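Local coordinates for protein 3-dehydroquinate dehydratase (Aquifex aeolicus, PDB 2EGZ) that catalyses the cis-dehydration of 3-dehydroquinate to 3-dehydroshikimate, the third step of the chorismate pathway, as a type I enzyme working through a Schiff base, at residues 1-9 and 184-195. Residues are numbered along the deposited sequence; the frame is centred on the assembly and turned at random.
Sequences MLIAVPLDD and YVFGSVITYCSL
With CG wedged between its backbone N and carbonyl carbon (chi1 73°) and further bends along the chain, Met1 brings its sulfur obliquely against the ring of Tyr184, whose CG stands anti to the backbone N (chi1 -175°), carrying the ring to Met1. In this Met-aromatic contact Met1 SD lies 4.7 Å from the centroid of the Tyr184 ring, while Met1 CB packs on Tyr184 CD1 at 3.6 Å. Replacing Tyr184 by an alanine would probably open a gap beside Met1 and set its thioether free to turn. From here strands 2-7 and 190-192 run parallel, the first strand joined to the last, which closes the eight-stranded TIM barrel of type I dehydroquinases. Four backbone hydrogen bonds hold the seam: Leu2 N to Val189 O, Thr191 N to Leu2 O, Ala4 N to Thr191 O and Cys193 N to Ala4 O, the last two both 2.8 Å. Facing helix 206-217, Ile3 CG1 lies alongside Thr191 CG2 (3.9 Å) and Ile3 CG2 meets Cys193 SG (3.6 Å); Thr191 OG1 hydrogen-bonds to Arg180 O. On the barrel's inner face Ala4 CB touches Ile190 CG2 and sits over the rim of one face of the Tyr192 ring, which also makes a cation-pi contact with the Schiff-base lysine, Lys142.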
ATOM      1  N   MET B   1     -27.170   9.943  -9.569  1.00 21.00           N
ATOM      2  CA  MET B   1     -26.202   9.060  -8.867  1.00 20.47           C
ATOM      3  C   MET B   1     -26.898   8.227  -7.804  1.00 17.69           C
ATOM      4  O   MET B   1     -27.945   8.609  -7.280  1.00 17.16           O
ATOM      5  CB  MET B   1     -25.120   9.883  -8.175  1.00 22.15           C
ATOM      6  CG  MET B   1     -25.629  10.592  -6.943  1.00 24.38           C
ATOM      7  SD  MET B   1     -25.981  12.316  -7.233  1.00 26.39           S
ATOM      8  CE  MET B   1     -24.650  13.028  -6.237  1.00 24.83           C
ATOM      9  N   LEU B   2     -26.288   7.098  -7.476  1.00 14.92           N
ATOM     10  CA  LEU B   2     -26.820   6.206  -6.459  1.00 12.76           C
ATOM     11  C   LEU B   2     -26.265   6.642  -5.111  1.00 13.23           C
ATOM     12  O   LEU B   2     -25.133   7.112  -5.027  1.00 13.02           O
ATOM     13  CB  LEU B   2     -26.396   4.769  -6.760  1.00 13.13           C
ATOM     14  CG  LEU B   2     -26.901   4.228  -8.103  1.00 16.03           C
ATOM     15  CD1 LEU B   2     -26.400   2.799  -8.295  1.00 15.90           C
ATOM     16  CD2 LEU B   2     -28.421   4.275  -8.147  1.00 17.23           C
ATOM     17  N   ILE B   3     -27.067   6.486  -4.062  1.00 13.03           N
ATOM     18  CA  ILE B   3     -26.646   6.867  -2.719  1.00 13.17           C
ATOM     19  C   ILE B   3     -26.416   5.631  -1.869  1.00 13.26           C
ATOM     20  O   ILE B   3     -27.304   4.782  -1.734  1.00 14.50           O
ATOM     21  CB  ILE B   3     -27.702   7.737  -2.025  1.00 12.06           C
ATOM     22  CG1 ILE B   3     -27.968   8.993  -2.849  1.00 14.14           C
ATOM     23  CG2 ILE B   3     -27.220   8.118  -0.629  1.00 12.29           C
ATOM     24  CD1 ILE B   3     -29.103   9.844  -2.309  1.00 13.55           C
ATOM     25  N   ALA B   4     -25.225   5.537  -1.287  1.00 11.78           N
ATOM     26  CA  ALA B   4     -24.880   4.396  -0.452  1.00 12.28           C
ATOM     27  C   ALA B   4     -24.554   4.817   0.970  1.00 12.27           C
ATOM     28  O   ALA B   4     -24.054   5.914   1.204  1.00 12.16           O
ATOM     29  CB  ALA B   4     -23.689   3.658  -1.045  1.00 11.11           C
ATOM     30  N   VAL B   5     -24.841   3.931   1.915  1.00 11.90           N
ATOM     31  CA  VAL B   5     -24.550   4.196   3.316  1.00 14.84           C
ATOM     32  C   VAL B   5     -23.859   2.972   3.901  1.00 15.82           C
ATOM     33  O   VAL B   5     -24.340   1.846   3.750  1.00 15.43           O
ATOM     34  CB  VAL B   5     -25.839   4.492   4.120  1.00 16.02           C
ATOM     35  CG1 VAL B   5     -26.835   3.361   3.952  1.00 17.57           C
ATOM     36  CG2 VAL B   5     -25.500   4.692   5.592  1.00 18.91           C
ATOM     37  N   PRO B   6     -22.694   3.168   4.537  1.00 16.86           N
ATOM     38  CA  PRO B   6     -21.968   2.048   5.136  1.00 19.06           C
ATOM     39  C   PRO B   6     -22.605   1.658   6.459  1.00 19.76           C
ATOM     40  O   PRO B   6     -23.122   2.510   7.180  1.00 20.84           O
ATOM     41  CB  PRO B   6     -20.571   2.613   5.340  1.00 19.27           C
ATOM     42  CG  PRO B   6     -20.852   4.058   5.640  1.00 18.39           C
ATOM     43  CD  PRO B   6     -21.870   4.390   4.562  1.00 19.28           C
ATOM     44  N   LEU B   7     -22.560   0.373   6.777  1.00 21.97           N
ATOM     45  CA  LEU B   7     -23.129  -0.108   8.025  1.00 24.05           C
ATOM     46  C   LEU B   7     -22.341  -1.288   8.563  1.00 26.12           C
ATOM     47  O   LEU B   7     -21.839  -2.113   7.796  1.00 26.33           O
ATOM     48  CB  LEU B   7     -24.582  -0.556   7.825  1.00 23.35           C
ATOM     49  CG  LEU B   7     -25.694   0.434   7.464  1.00 24.72           C
ATOM     50  CD1 LEU B   7     -27.001  -0.340   7.333  1.00 24.72           C
ATOM     51  CD2 LEU B   7     -25.828   1.517   8.531  1.00 24.46           C
ATOM     52  N   ASP B   8     -22.211  -1.354   9.885  1.00 28.41           N
ATOM     53  CA  ASP B   8     -21.549  -2.489  10.505  1.00 30.83           C
ATOM     54  C   ASP B   8     -22.729  -3.388  10.861  1.00 32.19           C
ATOM     55  O   ASP B   8     -23.824  -3.202  10.328  1.00 32.20           O
ATOM     56  CB  ASP B   8     -20.761  -2.081  11.761  1.00 32.90           C
ATOM     57  CG  ASP B   8     -21.608  -1.341  12.779  1.00 34.82           C
ATOM     58  OD1 ASP B   8     -22.758  -1.758  13.022  1.00 36.16           O
ATOM     59  OD2 ASP B   8     -21.112  -0.345  13.352  1.00 35.75           O
ATOM     60  N   ASP B   9     -22.541  -4.344  11.761  1.00 32.86           N
ATOM     61  CA  ASP B   9     -23.640  -5.241  12.101  1.00 33.80           C
ATOM     62  C   ASP B   9     -24.441  -4.900  13.356  1.00 34.45           C
ATOM     63  O   ASP B   9     -25.319  -5.666  13.752  1.00 35.75           O
ATOM     64  CB  ASP B   9     -23.119  -6.679  12.194  1.00 33.55           C
ATOM     65  CG  ASP B   9     -21.878  -6.802  13.057  1.00 33.74           C
ATOM     66  OD1 ASP B   9     -21.364  -5.765  13.527  1.00 33.97           O
ATOM     67  OD2 ASP B   9     -21.411  -7.941  13.261  1.00 34.76           O
ATOM     68  N   TYR B 184     -21.103  13.879  -9.297  1.00 10.10           N
ATOM     69  CA  TYR B 184     -21.956  13.347 -10.363  1.00 10.13           C
ATOM     70  C   TYR B 184     -21.668  13.960 -11.734  1.00 10.04           C
ATOM     71  O   TYR B 184     -21.616  13.258 -12.750  1.00  9.82           O
ATOM     72  CB  TYR B 184     -23.426  13.583 -10.010  1.00 10.38           C
ATOM     73  CG  TYR B 184     -24.401  12.975 -10.992  1.00 12.61           C
ATOM     74  CD1 TYR B 184     -24.392  11.607 -11.253  1.00 13.63           C
ATOM     75  CD2 TYR B 184     -25.344  13.768 -11.651  1.00 14.55           C
ATOM     76  CE1 TYR B 184     -25.300  11.038 -12.145  1.00 14.29           C
ATOM     77  CE2 TYR B 184     -26.255  13.209 -12.547  1.00 15.83           C
ATOM     78  CZ  TYR B 184     -26.225  11.844 -12.788  1.00 16.07           C
ATOM     79  OH  TYR B 184     -27.116  11.282 -13.678  1.00 17.25           O
ATOM     80  N   VAL B 185     -21.492  15.277 -11.752  1.00 10.61           N
ATOM     81  CA  VAL B 185     -21.225  16.009 -12.986  1.00 14.21           C
ATOM     82  C   VAL B 185     -19.888  15.605 -13.605  1.00 14.11           C
ATOM     83  O   VAL B 185     -19.659  15.785 -14.805  1.00 13.18           O
ATOM     84  CB  VAL B 185     -21.278  17.532 -12.700  1.00 16.70           C
ATOM     85  CG1 VAL B 185     -20.483  18.312 -13.720  1.00 19.66           C
ATOM     86  CG2 VAL B 185     -22.729  17.978 -12.705  1.00 18.63           C
ATOM     87  N   PHE B 186     -19.018  15.035 -12.777  1.00 12.95           N
ATOM     88  CA  PHE B 186     -17.707  14.587 -13.222  1.00 14.11           C
ATOM     89  C   PHE B 186     -17.656  13.070 -13.430  1.00 15.01           C
ATOM     90  O   PHE B 186     -16.580  12.474 -13.472  1.00 17.77           O
ATOM     91  CB  PHE B 186     -16.653  15.028 -12.208  1.00 13.17           C
ATOM     92  CG  PHE B 186     -16.501  16.517 -12.119  1.00 12.37           C
ATOM     93  CD1 PHE B 186     -15.630  17.192 -12.967  1.00 13.01           C
ATOM     94  CD2 PHE B 186     -17.254  17.251 -11.215  1.00 12.59           C
ATOM     95  CE1 PHE B 186     -15.512  18.575 -12.914  1.00 12.60           C
ATOM     96  CE2 PHE B 186     -17.146  18.636 -11.154  1.00 15.68           C
ATOM     97  CZ  PHE B 186     -16.268  19.299 -12.010  1.00 13.88           C
ATOM     98  N   GLY B 187     -18.823  12.449 -13.566  1.00 13.80           N
ATOM     99  CA  GLY B 187     -18.872  11.014 -13.793  1.00 13.11           C
ATOM    100  C   GLY B 187     -18.901  10.104 -12.572  1.00 11.49           C
ATOM    101  O   GLY B 187     -18.813   8.886 -12.720  1.00 11.01           O
ATOM    102  N   SER B 188     -19.016  10.669 -11.375  1.00  9.50           N
ATOM    103  CA  SER B 188     -19.068   9.849 -10.159  1.00 10.37           C
ATOM    104  C   SER B 188     -20.477   9.257 -10.091  1.00 11.73           C
ATOM    105  O   SER B 188     -21.464   9.992 -10.057  1.00 11.07           O
ATOM    106  CB  SER B 188     -18.781  10.700  -8.920  1.00 10.96           C
ATOM    107  OG  SER B 188     -18.514   9.874  -7.796  1.00 11.25           O
ATOM    108  N   VAL B 189     -20.561   7.929 -10.054  1.00  9.53           N
ATOM    109  CA  VAL B 189     -21.846   7.237 -10.066  1.00  9.49           C
ATOM    110  C   VAL B 189     -22.473   6.871  -8.727  1.00  9.36           C
ATOM    111  O   VAL B 189     -23.667   6.560  -8.671  1.00  8.25           O
ATOM    112  CB  VAL B 189     -21.749   5.960 -10.921  1.00 12.37           C
ATOM    113  CG1 VAL B 189     -21.424   6.335 -12.360  1.00 11.22           C
ATOM    114  CG2 VAL B 189     -20.668   5.031 -10.358  1.00 12.33           C
ATOM    115  N   ILE B 190     -21.678   6.895  -7.662  1.00  8.69           N
ATOM    116  CA  ILE B 190     -22.169   6.570  -6.324  1.00  8.79           C
ATOM    117  C   ILE B 190     -21.599   7.566  -5.325  1.00 11.18           C
ATOM    118  O   ILE B 190     -20.430   7.953  -5.419  1.00  9.70           O
ATOM    119  CB  ILE B 190     -21.734   5.143  -5.887  1.00  8.92           C
ATOM    120  CG1 ILE B 190     -22.327   4.095  -6.830  1.00  8.03           C
ATOM    121  CG2 ILE B 190     -22.165   4.878  -4.440  1.00 11.22           C
ATOM    122  CD1 ILE B 190     -21.768   2.687  -6.610  1.00 10.50           C
ATOM    123  N   THR B 191     -22.432   8.002  -4.386  1.00 10.34           N
ATOM    124  CA  THR B 191     -21.992   8.926  -3.350  1.00 10.76           C
ATOM    125  C   THR B 191     -22.267   8.211  -2.028  1.00 11.11           C
ATOM    126  O   THR B 191     -23.183   7.398  -1.939  1.00 11.61           O
ATOM    127  CB  THR B 191     -22.755  10.275  -3.419  1.00 11.49           C
ATOM    128  OG1 THR B 191     -22.122  11.229  -2.554  1.00 12.67           O
ATOM    129  CG2 THR B 191     -24.205  10.099  -3.005  1.00 11.93           C
ATOM    130  N   TYR B 192     -21.461   8.495  -1.013  1.00 10.61           N
ATOM    131  CA  TYR B 192     -21.604   7.833   0.280  1.00 11.78           C
ATOM    132  C   TYR B 192     -22.030   8.800   1.372  1.00 13.48           C
ATOM    133  O   TYR B 192     -21.468   9.889   1.513  1.00 12.92           O
ATOM    134  CB  TYR B 192     -20.279   7.165   0.663  1.00 12.63           C
ATOM    135  CG  TYR B 192     -19.842   6.100  -0.314  1.00 13.51           C
ATOM    136  CD1 TYR B 192     -19.787   4.760   0.066  1.00 14.01           C
ATOM    137  CD2 TYR B 192     -19.503   6.429  -1.630  1.00 15.40           C
ATOM    138  CE1 TYR B 192     -19.400   3.764  -0.846  1.00 14.82           C
ATOM    139  CE2 TYR B 192     -19.119   5.446  -2.547  1.00 15.53           C
ATOM    140  CZ  TYR B 192     -19.070   4.119  -2.147  1.00 16.75           C
ATOM    141  OH  TYR B 192     -18.691   3.147  -3.046  1.00 18.28           O
ATOM    142  N   CYS B 193     -23.015   8.380   2.155  1.00 13.50           N
ATOM    143  CA  CYS B 193     -23.549   9.211   3.225  1.00 15.12           C
ATOM    144  C   CYS B 193     -23.432   8.535   4.576  1.00 16.58           C
ATOM    145  O   CYS B 193     -23.035   7.375   4.675  1.00 15.81           O
ATOM    146  CB  CYS B 193     -25.033   9.496   2.975  1.00 14.17           C
ATOM    147  SG  CYS B 193     -25.411  10.402   1.482  1.00 16.23           S
ATOM    148  N   SER B 194     -23.780   9.286   5.614  1.00 16.80           N
ATOM    149  CA  SER B 194     -23.796   8.765   6.975  1.00 18.21           C
ATOM    150  C   SER B 194     -25.277   8.459   7.182  1.00 18.92           C
ATOM    151  O   SER B 194     -26.128   9.105   6.574  1.00 20.35           O
ATOM    152  CB  SER B 194     -23.331   9.832   7.968  1.00 16.78           C
ATOM    153  OG  SER B 194     -24.148  10.982   7.888  1.00 18.63           O
ATOM    154  N   LEU B 195     -25.601   7.480   8.018  1.00 20.16           N
ATOM    155  CA  LEU B 195     -27.006   7.147   8.220  1.00 20.66           C
ATOM    156  C   LEU B 195     -27.800   8.324   8.776  1.00 21.67           C
ATOM    157  O   LEU B 195     -28.874   8.650   8.264  1.00 22.57           O
ATOM    158  CB  LEU B 195     -27.146   5.947   9.158  1.00 21.35           C
ATOM    159  CG  LEU B 195     -28.570   5.393   9.219  1.00 21.78           C
ATOM    160  CD1 LEU B 195     -28.978   4.902   7.834  1.00 22.41           C
ATOM    161  CD2 LEU B 195     -28.640   4.261  10.226  1.00 22.69           C
TER